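Local coordinates for type III secretion system effector HopBA1 (Pseudomonas syringae pv. aptata, PDB 5T09), which acts as a virulence factor recognised by the Arabidopsis resistance protein RBA1, enhancing the RBA1 self-association needed for host cell death, at residues K58-I61 with P62-T66; A91-R94 with E95-D99; D117-L120 with D121-E125; L127-A130 with H131-G134. All blocks are in the same frame, centred on the assembly; numbering follows the deposited sequence.

Contact 1. Residues K58-I61 with P62-T66; sequences KLFI and PKLIT
Phe60 and Leu64 meet one helical turn apart in the opening turns of helix 60-74, which follows strand 49-54 of the central sheet. The two side chains lie alongside each other and point the same way, with Phe60 CE2 4.1 Å from Leu64 CD2 and the methyl oblique to the ring. In both residues CG stands opposite the backbone N (chi1 172° and 173°), which sends the pair down one flank of the helix, toward Pro36 of helix 36-46. Pro62 lies in the first turn or so and has no N-H to give; its ring sits instead beside the carbonyls of the residues before it, CD lying 3.1 Å from Lys58 O. This is the familiar place for a proline, where a helix has yet to need its amide hydrogens. Bonding from residue i+4 to i takes over at once: Lys63 N reaches Leu59 O at 3.2 Å, Leu64 N bonds Phe60 O at 2.9 Å, and Ile65 N bonds Ile61 O. Farther on, Pro62 O accepts twice from Thr66, whose N and OG1 approach from opposite faces of the carbonyl plane, OG1 at 3.1 Å. Ile61, Pro62 and Ile65 pack against Trp188 of strand 184-190.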
ATOM      1  N   LYS A  58       0.520 -11.323   4.812  1.00 38.38           N
ATOM      2  CA  LYS A  58      -0.894 -11.672   4.846  1.00 39.30           C
ATOM      3  C   LYS A  58      -1.434 -11.721   3.422  1.00 39.78           C
ATOM      4  O   LYS A  58      -1.427 -10.707   2.716  1.00 41.33           O
ATOM      5  CB  LYS A  58      -1.673 -10.669   5.697  1.00 40.34           C
ATOM      6  CG  LYS A  58      -1.244 -10.628   7.160  1.00 40.75           C
ATOM      7  CD  LYS A  58      -1.433 -11.972   7.854  1.00 45.54           C
ATOM      8  CE  LYS A  58      -1.096 -11.872   9.331  1.00 47.86           C
ATOM      9  NZ  LYS A  58      -1.266 -13.167  10.035  1.00 51.06           N
ATOM     10  N   LEU A  59      -1.907 -12.900   3.013  1.00 41.83           N
ATOM     11  CA  LEU A  59      -2.313 -13.124   1.627  1.00 42.03           C
ATOM     12  C   LEU A  59      -3.530 -12.292   1.238  1.00 46.75           C
ATOM     13  O   LEU A  59      -3.678 -11.925   0.067  1.00 42.62           O
ATOM     14  CB  LEU A  59      -2.611 -14.610   1.417  1.00 41.56           C
ATOM     15  CG  LEU A  59      -1.447 -15.567   1.694  1.00 53.21           C
ATOM     16  CD1 LEU A  59      -1.940 -16.995   1.848  1.00 57.61           C
ATOM     17  CD2 LEU A  59      -0.416 -15.483   0.585  1.00 47.53           C
ATOM     18  N   PHE A  60      -4.413 -11.989   2.193  1.00 48.63           N
ATOM     19  CA  PHE A  60      -5.677 -11.342   1.852  1.00 44.67           C
ATOM     20  C   PHE A  60      -5.460 -10.017   1.131  1.00 37.55           C
ATOM     21  O   PHE A  60      -6.208  -9.679   0.206  1.00 43.78           O
ATOM     22  CB  PHE A  60      -6.512 -11.121   3.114  1.00 51.05           C
ATOM     23  CG  PHE A  60      -7.746 -10.299   2.885  1.00 50.92           C
ATOM     24  CD1 PHE A  60      -8.929 -10.898   2.481  1.00 54.07           C
ATOM     25  CD2 PHE A  60      -7.725  -8.925   3.070  1.00 50.10           C
ATOM     26  CE1 PHE A  60     -10.064 -10.146   2.267  1.00 55.92           C
ATOM     27  CE2 PHE A  60      -8.859  -8.168   2.859  1.00 50.66           C
ATOM     28  CZ  PHE A  60     -10.029  -8.778   2.455  1.00 49.50           C
ATOM     29  N   ILE A  61      -4.453  -9.250   1.539  1.00 37.59           N
ATOM     30  CA  ILE A  61      -4.287  -7.875   1.076  1.00 42.20           C
ATOM     31  C   ILE A  61      -3.861  -7.862  -0.388  1.00 46.13           C
ATOM     32  O   ILE A  61      -4.522  -7.205  -1.206  1.00 44.09           O
ATOM     33  CB  ILE A  61      -3.304  -7.115   1.982  1.00 38.50           C
ATOM     34  CG1 ILE A  61      -3.922  -6.967   3.378  1.00 42.43           C
ATOM     35  CG2 ILE A  61      -2.976  -5.740   1.409  1.00 36.05           C
ATOM     36  CD1 ILE A  61      -2.979  -6.474   4.448  1.00 43.46           C
ATOM     37  N   PRO A  62      -2.783  -8.549  -0.780  1.00 44.45           N
ATOM     38  CA  PRO A  62      -2.439  -8.579  -2.213  1.00 40.95           C
ATOM     39  C   PRO A  62      -3.503  -9.242  -3.073  1.00 38.59           C
ATOM     40  O   PRO A  62      -3.692  -8.836  -4.225  1.00 47.90           O
ATOM     41  CB  PRO A  62      -1.113  -9.354  -2.245  1.00 39.86           C
ATOM     42  CG  PRO A  62      -1.060 -10.098  -0.957  1.00 45.77           C
ATOM     43  CD  PRO A  62      -1.768  -9.234   0.038  1.00 42.06           C
ATOM     44  N   LYS A  63      -4.203 -10.253  -2.554  1.00 45.18           N
ATOM     45  CA  LYS A  63      -5.316 -10.837  -3.300  1.00 45.38           C
ATOM     46  C   LYS A  63      -6.412  -9.810  -3.538  1.00 47.95           C
ATOM     47  O   LYS A  63      -6.998  -9.752  -4.626  1.00 46.10           O
ATOM     48  CB  LYS A  63      -5.883 -12.041  -2.550  1.00 50.28           C
ATOM     49  CG  LYS A  63      -5.095 -13.327  -2.720  1.00 57.17           C
ATOM     50  CD  LYS A  63      -5.721 -14.482  -1.935  1.00 58.89           C
ATOM     51  CE  LYS A  63      -7.142 -14.796  -2.400  1.00 63.75           C
ATOM     52  NZ  LYS A  63      -7.712 -15.986  -1.701  1.00 64.73           N
ATOM     53  N   LEU A  64      -6.714  -8.998  -2.523  1.00 45.12           N
ATOM     54  CA  LEU A  64      -7.721  -7.957  -2.685  1.00 53.59           C
ATOM     55  C   LEU A  64      -7.341  -6.996  -3.804  1.00 50.01           C
ATOM     56  O   LEU A  64      -8.182  -6.632  -4.632  1.00 52.51           O
ATOM     57  CB  LEU A  64      -7.904  -7.202  -1.367  1.00 45.83           C
ATOM     58  CG  LEU A  64      -8.806  -5.967  -1.424  1.00 49.80           C
ATOM     59  CD1 LEU A  64     -10.198  -6.342  -1.907  1.00 47.09           C
ATOM     60  CD2 LEU A  64      -8.867  -5.296  -0.063  1.00 51.60           C
ATOM     61  N   ILE A  65      -6.076  -6.575  -3.848  1.00 52.46           N
ATOM     62  CA  ILE A  65      -5.646  -5.634  -4.880  1.00 45.51           C
ATOM     63  C   ILE A  65      -5.760  -6.271  -6.260  1.00 48.68           C
ATOM     64  O   ILE A  65      -6.224  -5.638  -7.215  1.00 47.43           O
ATOM     65  CB  ILE A  65      -4.218  -5.141  -4.584  1.00 45.43           C
ATOM     66  CG1 ILE A  65      -4.221  -4.311  -3.294  1.00 45.70           C
ATOM     67  CG2 ILE A  65      -3.674  -4.315  -5.746  1.00 43.42           C
ATOM     68  CD1 ILE A  65      -2.847  -3.889  -2.803  1.00 49.45           C
ATOM     69  N   THR A  66      -5.343  -7.532  -6.390  1.00 48.95           N
ATOM     70  CA  THR A  66      -5.484  -8.237  -7.662  1.00 53.75           C
ATOM     71  C   THR A  66      -6.923  -8.188  -8.162  1.00 62.72           C
ATOM     72  O   THR A  66      -7.181  -7.880  -9.331  1.00 66.50           O
ATOM     73  CB  THR A  66      -5.021  -9.690  -7.510  1.00 51.07           C
ATOM     74  OG1 THR A  66      -3.625  -9.724  -7.186  1.00 49.20           O
ATOM     75  CG2 THR A  66      -5.255 -10.483  -8.797  1.00 54.55           C
TER

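Contact 2. Residues A91-R94 with E95-D99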
ATOM      1  N   ALA A  91      13.756   1.395 -13.393  1.00 66.81           N
ATOM      2  CA  ALA A  91      13.979   0.856 -14.732  1.00 73.09           C
ATOM      3  C   ALA A  91      13.994  -0.669 -14.716  1.00 68.83           C
ATOM      4  O   ALA A  91      13.318  -1.317 -15.525  1.00 63.89           O
ATOM      5  CB  ALA A  91      15.287   1.401 -15.305  1.00 67.79           C
ATOM      6  N   ALA A  92      14.767  -1.260 -13.804  1.00 60.20           N
ATOM      7  CA  ALA A  92      14.837  -2.716 -13.721  1.00 60.57           C
ATOM      8  C   ALA A  92      13.471  -3.319 -13.418  1.00 57.60           C
ATOM      9  O   ALA A  92      13.110  -4.368 -13.962  1.00 62.23           O
ATOM     10  CB  ALA A  92      15.848  -3.128 -12.651  1.00 60.82           C
ATOM     11  N   PHE A  93      12.696  -2.669 -12.549  1.00 49.02           N
ATOM     12  CA  PHE A  93      11.396  -3.211 -12.174  1.00 46.63           C
ATOM     13  C   PHE A  93      10.425  -3.192 -13.348  1.00 55.85           C
ATOM     14  O   PHE A  93       9.672  -4.152 -13.552  1.00 59.25           O
ATOM     15  CB  PHE A  93      10.822  -2.425 -10.996  1.00 44.53           C
ATOM     16  CG  PHE A  93       9.435  -2.846 -10.613  1.00 40.86           C
ATOM     17  CD1 PHE A  93       9.193  -4.124 -10.141  1.00 42.35           C
ATOM     18  CD2 PHE A  93       8.373  -1.966 -10.727  1.00 52.38           C
ATOM     19  CE1 PHE A  93       7.921  -4.517  -9.790  1.00 44.93           C
ATOM     20  CE2 PHE A  93       7.095  -2.353 -10.376  1.00 58.53           C
ATOM     21  CZ  PHE A  93       6.870  -3.632  -9.905  1.00 48.46           C
ATOM     22  N   ARG A  94      10.423  -2.109 -14.129  1.00 57.12           N
ATOM     23  CA  ARG A  94       9.523  -2.031 -15.272  1.00 73.65           C
ATOM     24  C   ARG A  94       9.806  -3.140 -16.277  1.00 66.43           C
ATOM     25  O   ARG A  94       8.887  -3.616 -16.952  1.00 68.59           O
ATOM     26  CB  ARG A  94       9.637  -0.656 -15.935  1.00100.56           C
ATOM     27  CG  ARG A  94       8.635  -0.424 -17.055  1.00110.32           C
ATOM     28  CD  ARG A  94       8.309   1.055 -17.236  1.00115.14           C
ATOM     29  NE  ARG A  94       9.497   1.875 -17.473  1.00117.99           N
ATOM     30  CZ  ARG A  94      10.117   2.610 -16.550  1.00114.76           C
ATOM     31  NH1 ARG A  94       9.677   2.651 -15.297  1.00103.01           N
ATOM     32  NH2 ARG A  94      11.189   3.315 -16.885  1.00122.54           N
ATOM     33  N   GLU A  95      11.066  -3.568 -16.387  1.00 63.01           N
ATOM     34  CA  GLU A  95      11.393  -4.696 -17.253  1.00 71.35           C
ATOM     35  C   GLU A  95      10.791  -5.987 -16.712  1.00 62.91           C
ATOM     36  O   GLU A  95      10.194  -6.769 -17.460  1.00 66.54           O
ATOM     37  CB  GLU A  95      12.909  -4.829 -17.393  1.00151.46           C
ATOM     38  CG  GLU A  95      13.571  -3.657 -18.093  1.00144.30           C
ATOM     39  CD  GLU A  95      15.070  -3.829 -18.222  1.00120.33           C
ATOM     40  OE1 GLU A  95      15.629  -4.722 -17.551  1.00102.99           O
ATOM     41  OE2 GLU A  95      15.690  -3.073 -18.999  1.00117.94           O
ATOM     42  N   ALA A  96      10.941  -6.226 -15.407  1.00 58.07           N
ATOM     43  CA  ALA A  96      10.341  -7.407 -14.797  1.00 58.47           C
ATOM     44  C   ALA A  96       8.828  -7.395 -14.961  1.00 59.18           C
ATOM     45  O   ALA A  96       8.220  -8.423 -15.283  1.00 57.05           O
ATOM     46  CB  ALA A  96      10.714  -7.479 -13.317  1.00 48.78           C
ATOM     47  N   LEU A  97       8.207  -6.233 -14.751  1.00 55.54           N
ATOM     48  CA  LEU A  97       6.756  -6.134 -14.829  1.00 58.18           C
ATOM     49  C   LEU A  97       6.236  -6.571 -16.193  1.00 74.66           C
ATOM     50  O   LEU A  97       5.109  -7.068 -16.297  1.00 73.01           O
ATOM     51  CB  LEU A  97       6.331  -4.698 -14.519  1.00 65.29           C
ATOM     52  CG  LEU A  97       4.973  -4.444 -13.861  1.00 55.57           C
ATOM     53  CD1 LEU A  97       4.781  -5.272 -12.600  1.00 53.24           C
ATOM     54  CD2 LEU A  97       4.857  -2.966 -13.537  1.00 58.96           C
ATOM     55  N   SER A  98       7.038  -6.398 -17.247  1.00 85.09           N
ATOM     56  CA  SER A  98       6.634  -6.849 -18.573  1.00 91.66           C
ATOM     57  C   SER A  98       6.927  -8.329 -18.787  1.00 92.53           C
ATOM     58  O   SER A  98       6.177  -9.007 -19.497  1.00 98.92           O
ATOM     59  CB  SER A  98       7.338  -6.021 -19.649  1.00 96.98           C
ATOM     60  OG  SER A  98       6.994  -4.650 -19.542  1.00100.37           O
ATOM     61  N   ASP A  99       8.003  -8.845 -18.186  1.00 90.16           N
ATOM     62  CA  ASP A  99       8.328 -10.257 -18.350  1.00 93.64           C
ATOM     63  C   ASP A  99       7.290 -11.155 -17.687  1.00 90.09           C
ATOM     64  O   ASP A  99       7.096 -12.296 -18.122  1.00101.99           O
ATOM     65  CB  ASP A  99       9.722 -10.544 -17.792  1.00 95.70           C
ATOM     66  CG  ASP A  99      10.829 -10.058 -18.711  1.00105.06           C
ATOM     67  OD1 ASP A  99      10.593  -9.971 -19.934  1.00114.24           O
ATOM     68  OD2 ASP A  99      11.936  -9.768 -18.212  1.00104.14           O
TER
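Helix 90-99 is a short amphipathic helix at the edge of the molecule, and Phe93 and Leu97, one turn apart, belong to its buried stripe. Leu97 uses both methyls: CD1 lies 3.8 Å from Phe93 CZ, and CD2 lies 3.9 Å from Phe93 CE2, so both tips of the leucine fork reach the outer end of the ring. The methyl CD1 is oblique to the ring, and the two side chains run at a slant to each other. A chi1 of 175°, which sets CG beside the carbonyl carbon, swings the Phe93 ring along the helix toward Leu97 although its CB starts out away from the following turn. In the backbone, Leu97 N bonds Phe93 O at 2.8 Å, a nearly straight bond of 160° at hydrogen. The i to i+4 spacing repeats along the helix, which buries one flank and leaves a polar one exposed: Phe93 and Leu97 touch Val104 of helix 101-112, Leu127 of helix 117-132 and Val137 of strand 136-141, whereas Arg94, Glu95 and Ser98 are the polar residues of the outer flank. There the aliphatic part of Glu95 lies over the backbone one turn back, CG being 3.5 Å from Ala91 O. Glu95 N bonds Ala91 O at 3.3 Å and makes a weak second bond to Ala92 O, while Ala96 N bonds Ala92 O. Near the last turn the grip slackens: Ser98 sends both its N and its OG to Arg94 O, each 3.4 Å away and each bond weak.

Contact 3. Residues D117-L120 with D121-E125; sequences DAWL and DKVSE
With chi1 at 177°, trans from the backbone N to CG, Trp119 lays its indole flat alongside the next turn, where Val123 carries CG2 on the backbone N side of its own CB. That single methyl stands over the indole, 3.3 Å above the plane, and approaches CE2 to 3.3 Å. Measured to the centroid of the six-membered ring, the distance is 3.5 Å at 20° from the ring normal, a CH-pi contact over the face. The turn that brings the two together is closed by Val123 N, which gives Trp119 O a short, nearly straight bond of 2.7 Å. These residues open helix 117-132; Asp121 N bonds Asp117 O and Lys122 N bonds Ala118 O at 2.9 Å. Leu120 O is doubly gripped, receiving Ser124 N at 2.9 Å and Ser124 OG at 2.8 Å from opposite faces of its plane. The serine thereby satisfies its own buried hydroxyl within the helix, on a flank facing Val104 of helix 101-112. Trp119 also meets the ring of Phe84, the planes at about 80°, and packs on Leu59 and Pro62. Acidic groups line the flank toward the lysines of helix 101-112: Asp117 forms a salt bridge with Lys105, and Asp121 has a long, weak ion pair with Lys101. Both carboxylates lie near the N-terminal end of the helix, where its dipole and the lysines would be expected to favour their negative charge, even though their OD2 atoms are only 5.9 Å apart.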
ATOM      1  N   ASP A 117       6.938 -17.228   0.605  1.00 45.49           N
ATOM      2  CA  ASP A 117       6.903 -17.494  -0.829  1.00 45.57           C
ATOM      3  C   ASP A 117       5.512 -17.239  -1.401  1.00 50.13           C
ATOM      4  O   ASP A 117       5.361 -16.543  -2.412  1.00 47.88           O
ATOM      5  CB  ASP A 117       7.342 -18.929  -1.102  1.00 43.21           C
ATOM      6  CG  ASP A 117       7.407 -19.244  -2.581  1.00 51.04           C
ATOM      7  OD1 ASP A 117       8.436 -18.922  -3.210  1.00 53.81           O
ATOM      8  OD2 ASP A 117       6.431 -19.814  -3.113  1.00 57.82           O
ATOM      9  N   ALA A 118       4.481 -17.798  -0.765  1.00 48.62           N
ATOM     10  CA  ALA A 118       3.116 -17.594  -1.239  1.00 47.31           C
ATOM     11  C   ALA A 118       2.771 -16.114  -1.284  1.00 39.68           C
ATOM     12  O   ALA A 118       2.240 -15.612  -2.282  1.00 43.70           O
ATOM     13  CB  ALA A 118       2.133 -18.340  -0.340  1.00 47.54           C
ATOM     14  N   TRP A 119       3.064 -15.397  -0.200  1.00 42.38           N
ATOM     15  CA  TRP A 119       2.772 -13.972  -0.152  1.00 42.03           C
ATOM     16  C   TRP A 119       3.525 -13.220  -1.245  1.00 37.05           C
ATOM     17  O   TRP A 119       2.950 -12.382  -1.947  1.00 44.04           O
ATOM     18  CB  TRP A 119       3.122 -13.422   1.229  1.00 38.66           C
ATOM     19  CG  TRP A 119       2.916 -11.946   1.354  1.00 38.10           C
ATOM     20  CD1 TRP A 119       1.739 -11.296   1.579  1.00 36.68           C
ATOM     21  CD2 TRP A 119       3.926 -10.938   1.271  1.00 37.82           C
ATOM     22  NE1 TRP A 119       1.953  -9.939   1.637  1.00 37.65           N
ATOM     23  CE2 TRP A 119       3.289  -9.694   1.455  1.00 36.68           C
ATOM     24  CE3 TRP A 119       5.309 -10.966   1.064  1.00 43.47           C
ATOM     25  CZ2 TRP A 119       3.986  -8.491   1.435  1.00 36.66           C
ATOM     26  CZ3 TRP A 119       6.001  -9.767   1.043  1.00 45.22           C
ATOM     27  CH2 TRP A 119       5.339  -8.549   1.228  1.00 42.08           C
ATOM     28  N   LEU A 120       4.818 -13.513  -1.410  1.00 43.09           N
ATOM     29  CA  LEU A 120       5.579 -12.854  -2.466  1.00 42.88           C
ATOM     30  C   LEU A 120       4.977 -13.155  -3.831  1.00 40.29           C
ATOM     31  O   LEU A 120       4.952 -12.290  -4.714  1.00 41.56           O
ATOM     32  CB  LEU A 120       7.045 -13.286  -2.426  1.00 41.79           C
ATOM     33  CG  LEU A 120       7.971 -12.453  -3.322  1.00 49.83           C
ATOM     34  CD1 LEU A 120       8.126 -11.043  -2.760  1.00 57.74           C
ATOM     35  CD2 LEU A 120       9.331 -13.105  -3.495  1.00 57.23           C
ATOM     36  N   ASP A 121       4.486 -14.381  -4.025  1.00 42.87           N
ATOM     37  CA  ASP A 121       3.795 -14.712  -5.268  1.00 47.28           C
ATOM     38  C   ASP A 121       2.545 -13.855  -5.441  1.00 42.03           C
ATOM     39  O   ASP A 121       2.296 -13.309  -6.523  1.00 48.85           O
ATOM     40  CB  ASP A 121       3.438 -16.198  -5.283  1.00 65.11           C
ATOM     41  CG  ASP A 121       2.798 -16.631  -6.585  1.00 81.68           C
ATOM     42  OD1 ASP A 121       1.558 -16.536  -6.701  1.00 97.96           O
ATOM     43  OD2 ASP A 121       3.535 -17.066  -7.494  1.00 82.94           O
ATOM     44  N   LYS A 122       1.743 -13.724  -4.379  1.00 44.54           N
ATOM     45  CA  LYS A 122       0.519 -12.931  -4.474  1.00 41.38           C
ATOM     46  C   LYS A 122       0.832 -11.451  -4.661  1.00 40.23           C
ATOM     47  O   LYS A 122       0.128 -10.751  -5.400  1.00 41.14           O
ATOM     48  CB  LYS A 122      -0.350 -13.142  -3.234  1.00 43.97           C
ATOM     49  CG  LYS A 122      -0.950 -14.542  -3.114  1.00 51.87           C
ATOM     50  CD  LYS A 122      -1.842 -14.859  -4.307  1.00 59.18           C
ATOM     51  CE  LYS A 122      -2.720 -16.076  -4.065  1.00 64.70           C
ATOM     52  NZ  LYS A 122      -3.631 -16.319  -5.221  1.00 64.24           N
ATOM     53  N   VAL A 123       1.875 -10.950  -3.997  1.00 40.45           N
ATOM     54  CA  VAL A 123       2.288  -9.567  -4.217  1.00 37.59           C
ATOM     55  C   VAL A 123       2.656  -9.362  -5.681  1.00 39.67           C
ATOM     56  O   VAL A 123       2.244  -8.385  -6.313  1.00 39.30           O
ATOM     57  CB  VAL A 123       3.457  -9.196  -3.285  1.00 35.99           C
ATOM     58  CG1 VAL A 123       4.018  -7.815  -3.640  1.00 35.40           C
ATOM     59  CG2 VAL A 123       3.006  -9.217  -1.838  1.00 34.98           C
ATOM     60  N   SER A 124       3.438 -10.288  -6.240  1.00 41.20           N
ATOM     61  CA  SER A 124       3.820 -10.180  -7.644  1.00 41.49           C
ATOM     62  C   SER A 124       2.598 -10.215  -8.554  1.00 43.45           C
ATOM     63  O   SER A 124       2.505  -9.435  -9.509  1.00 47.16           O
ATOM     64  CB  SER A 124       4.792 -11.301  -8.006  1.00 51.00           C
ATOM     65  OG  SER A 124       5.940 -11.256  -7.175  1.00 47.59           O
ATOM     66  N   GLU A 125       1.648 -11.114  -8.277  1.00 44.29           N
ATOM     67  CA  GLU A 125       0.425 -11.153  -9.074  1.00 46.56           C
ATOM     68  C   GLU A 125      -0.319  -9.824  -9.004  1.00 46.10           C
ATOM     69  O   GLU A 125      -0.857  -9.349 -10.011  1.00 48.02           O
ATOM     70  CB  GLU A 125      -0.483 -12.295  -8.609  1.00 47.56           C
ATOM     71  CG  GLU A 125      -1.708 -12.494  -9.495  1.00 55.55           C
ATOM     72  CD  GLU A 125      -2.672 -13.541  -8.958  1.00 64.97           C
ATOM     73  OE1 GLU A 125      -2.677 -13.784  -7.732  1.00 59.66           O
ATOM     74  OE2 GLU A 125      -3.429 -14.119  -9.768  1.00 72.41           O
TER

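Contact 4. Residues L127-A130 with H131-G134; sequences LCSA and HRAG
Arg132 turns back over the helix and lays its guanidinium above Cys128, one turn earlier. The nearest approach is from NH1 to Cys128 CB, 3.5 Å, and Cys128 O lies 3.7 Å from the guanidinium plane, offset toward its rim. The fold-back begins at chi1 of 59°, which places CG between the backbone N and the carbonyl carbon, and is completed by a bend at chi3. As a result CG comes within 3.2 Å of Cys128 O, the same oxygen that accepts Arg132 N at 2.9 Å in an almost straight bond of 176°. Set beside the guanidinium rather than bonded to it, Ser129 OG is 4.2 Å from NH1 and gives its hydrogen bond to Glu125 O, back along the helix. His131 heads elsewhere, its CB against the carbonyls of Leu127 and Cys128 and its ring leading away. Toward its C-terminal end the helix closes with a Schellman motif, marked by Gly134 with its positive phi of 94°, a value that suits a glycine. Ala133 N makes only weak bonds to Ser129 O and Ala130 O, and Gly134 N bonds His131 O at 3.0 Å. The chain then enters strand 136-141. Leu127 and Ala130 rest on Val137 of this edge strand, Leu127 and His131 meet Leu97 of helix 90-99, Cys128 packs on Val104 of helix 101-112, and Ser129 and Ala133 face helix 60-74.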
ATOM      1  N   LEU A 127       0.906  -6.731  -8.422  1.00 42.16           N
ATOM      2  CA  LEU A 127       1.602  -5.724  -9.215  1.00 42.34           C
ATOM      3  C   LEU A 127       1.363  -5.947 -10.703  1.00 45.10           C
ATOM      4  O   LEU A 127       1.080  -5.002 -11.448  1.00 46.16           O
ATOM      5  CB  LEU A 127       3.097  -5.751  -8.901  1.00 42.83           C
ATOM      6  CG  LEU A 127       3.482  -5.490  -7.443  1.00 45.37           C
ATOM      7  CD1 LEU A 127       4.993  -5.525  -7.289  1.00 42.96           C
ATOM      8  CD2 LEU A 127       2.918  -4.163  -6.954  1.00 44.27           C
ATOM      9  N   CYS A 128       1.474  -7.198 -11.153  1.00 48.46           N
ATOM     10  CA  CYS A 128       1.220  -7.502 -12.557  1.00 50.85           C
ATOM     11  C   CYS A 128      -0.221  -7.189 -12.937  1.00 51.51           C
ATOM     12  O   CYS A 128      -0.475  -6.588 -13.986  1.00 60.07           O
ATOM     13  CB  CYS A 128       1.549  -8.967 -12.838  1.00 53.85           C
ATOM     14  SG  CYS A 128       3.320  -9.334 -12.829  1.00 55.40           S
ATOM     15  N   SER A 129      -1.182  -7.577 -12.091  1.00 51.07           N
ATOM     16  CA  SER A 129      -2.588  -7.337 -12.407  1.00 53.25           C
ATOM     17  C   SER A 129      -2.883  -5.847 -12.493  1.00 52.87           C
ATOM     18  O   SER A 129      -3.695  -5.414 -13.316  1.00 55.49           O
ATOM     19  CB  SER A 129      -3.485  -7.998 -11.360  1.00 59.83           C
ATOM     20  OG  SER A 129      -3.164  -9.371 -11.212  1.00 67.79           O
ATOM     21  N   ALA A 130      -2.234  -5.044 -11.648  1.00 51.59           N
ATOM     22  CA  ALA A 130      -2.378  -3.596 -11.753  1.00 58.45           C
ATOM     23  C   ALA A 130      -1.763  -3.088 -13.050  1.00 58.04           C
ATOM     24  O   ALA A 130      -2.379  -2.298 -13.775  1.00 58.69           O
ATOM     25  CB  ALA A 130      -1.728  -2.915 -10.547  1.00 53.42           C
ATOM     26  N   HIS A 131      -0.549  -3.544 -13.362  1.00 56.68           N
ATOM     27  CA  HIS A 131       0.122  -3.110 -14.582  1.00 52.37           C
ATOM     28  C   HIS A 131      -0.728  -3.396 -15.814  1.00 56.20           C
ATOM     29  O   HIS A 131      -1.003  -2.494 -16.615  1.00 66.82           O
ATOM     30  CB  HIS A 131       1.482  -3.798 -14.698  1.00 56.15           C
ATOM     31  CG  HIS A 131       2.245  -3.414 -15.927  1.00 58.56           C
ATOM     32  ND1 HIS A 131       2.831  -2.177 -16.083  1.00 60.77           N
ATOM     33  CD2 HIS A 131       2.518  -4.105 -17.059  1.00 62.25           C
ATOM     34  CE1 HIS A 131       3.431  -2.121 -17.259  1.00 69.46           C
ATOM     35  NE2 HIS A 131       3.256  -3.278 -17.870  1.00 66.80           N
ATOM     36  N   ARG A 132      -1.156  -4.649 -15.986  1.00 57.79           N
ATOM     37  CA  ARG A 132      -1.906  -4.997 -17.188  1.00 61.93           C
ATOM     38  C   ARG A 132      -3.312  -4.410 -17.192  1.00 65.37           C
ATOM     39  O   ARG A 132      -3.973  -4.440 -18.236  1.00 67.37           O
ATOM     40  CB  ARG A 132      -1.960  -6.521 -17.365  1.00 77.33           C
ATOM     41  CG  ARG A 132      -2.603  -7.305 -16.228  1.00 90.53           C
ATOM     42  CD  ARG A 132      -2.561  -8.811 -16.507  1.00101.49           C
ATOM     43  NE  ARG A 132      -1.202  -9.318 -16.718  1.00108.25           N
ATOM     44  CZ  ARG A 132      -0.507 -10.050 -15.846  1.00113.59           C
ATOM     45  NH1 ARG A 132      -1.020 -10.393 -14.670  1.00 98.75           N
ATOM     46  NH2 ARG A 132       0.721 -10.450 -16.157  1.00130.29           N
ATOM     47  N   ALA A 133      -3.777  -3.866 -16.069  1.00 66.63           N
ATOM     48  CA  ALA A 133      -5.036  -3.133 -16.037  1.00 64.44           C
ATOM     49  C   ALA A 133      -4.886  -1.682 -16.477  1.00 67.72           C
ATOM     50  O   ALA A 133      -5.881  -0.948 -16.487  1.00 64.24           O
ATOM     51  CB  ALA A 133      -5.635  -3.177 -14.627  1.00 68.61           C
ATOM     52  N   GLY A 134      -3.679  -1.253 -16.838  1.00 67.31           N
ATOM     53  CA  GLY A 134      -3.441   0.118 -17.236  1.00 67.85           C
ATOM     54  C   GLY A 134      -2.978   1.036 -16.129  1.00 66.48           C
ATOM     55  O   GLY A 134      -2.980   2.258 -16.322  1.00 61.01           O
TER

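All four contacts show one-turn spacing within a helix, and all are partly buried. Contact 1, about 11 Å from the chain centre to its own, has no exposed residue; contact 2, at about 19 Å, has five of its eight touching residues exposed, yet its apolar flank reaches contact 4 through Phe93 and Leu97. Contacts 3 and 4 share helix 117-132, respectively its start and its end, and each touches contact 1: Leu59 and Pro62 pack on the first turns of helix 117-132, and Thr66 CG2 approaches Ser129 OG at 3.4 Å farther along. Aromatic-aliphatic pairs mark contacts 1, 2 and 3, whereas contact 4 is distinguished by a folded-back arginine and a glycine at the helix end.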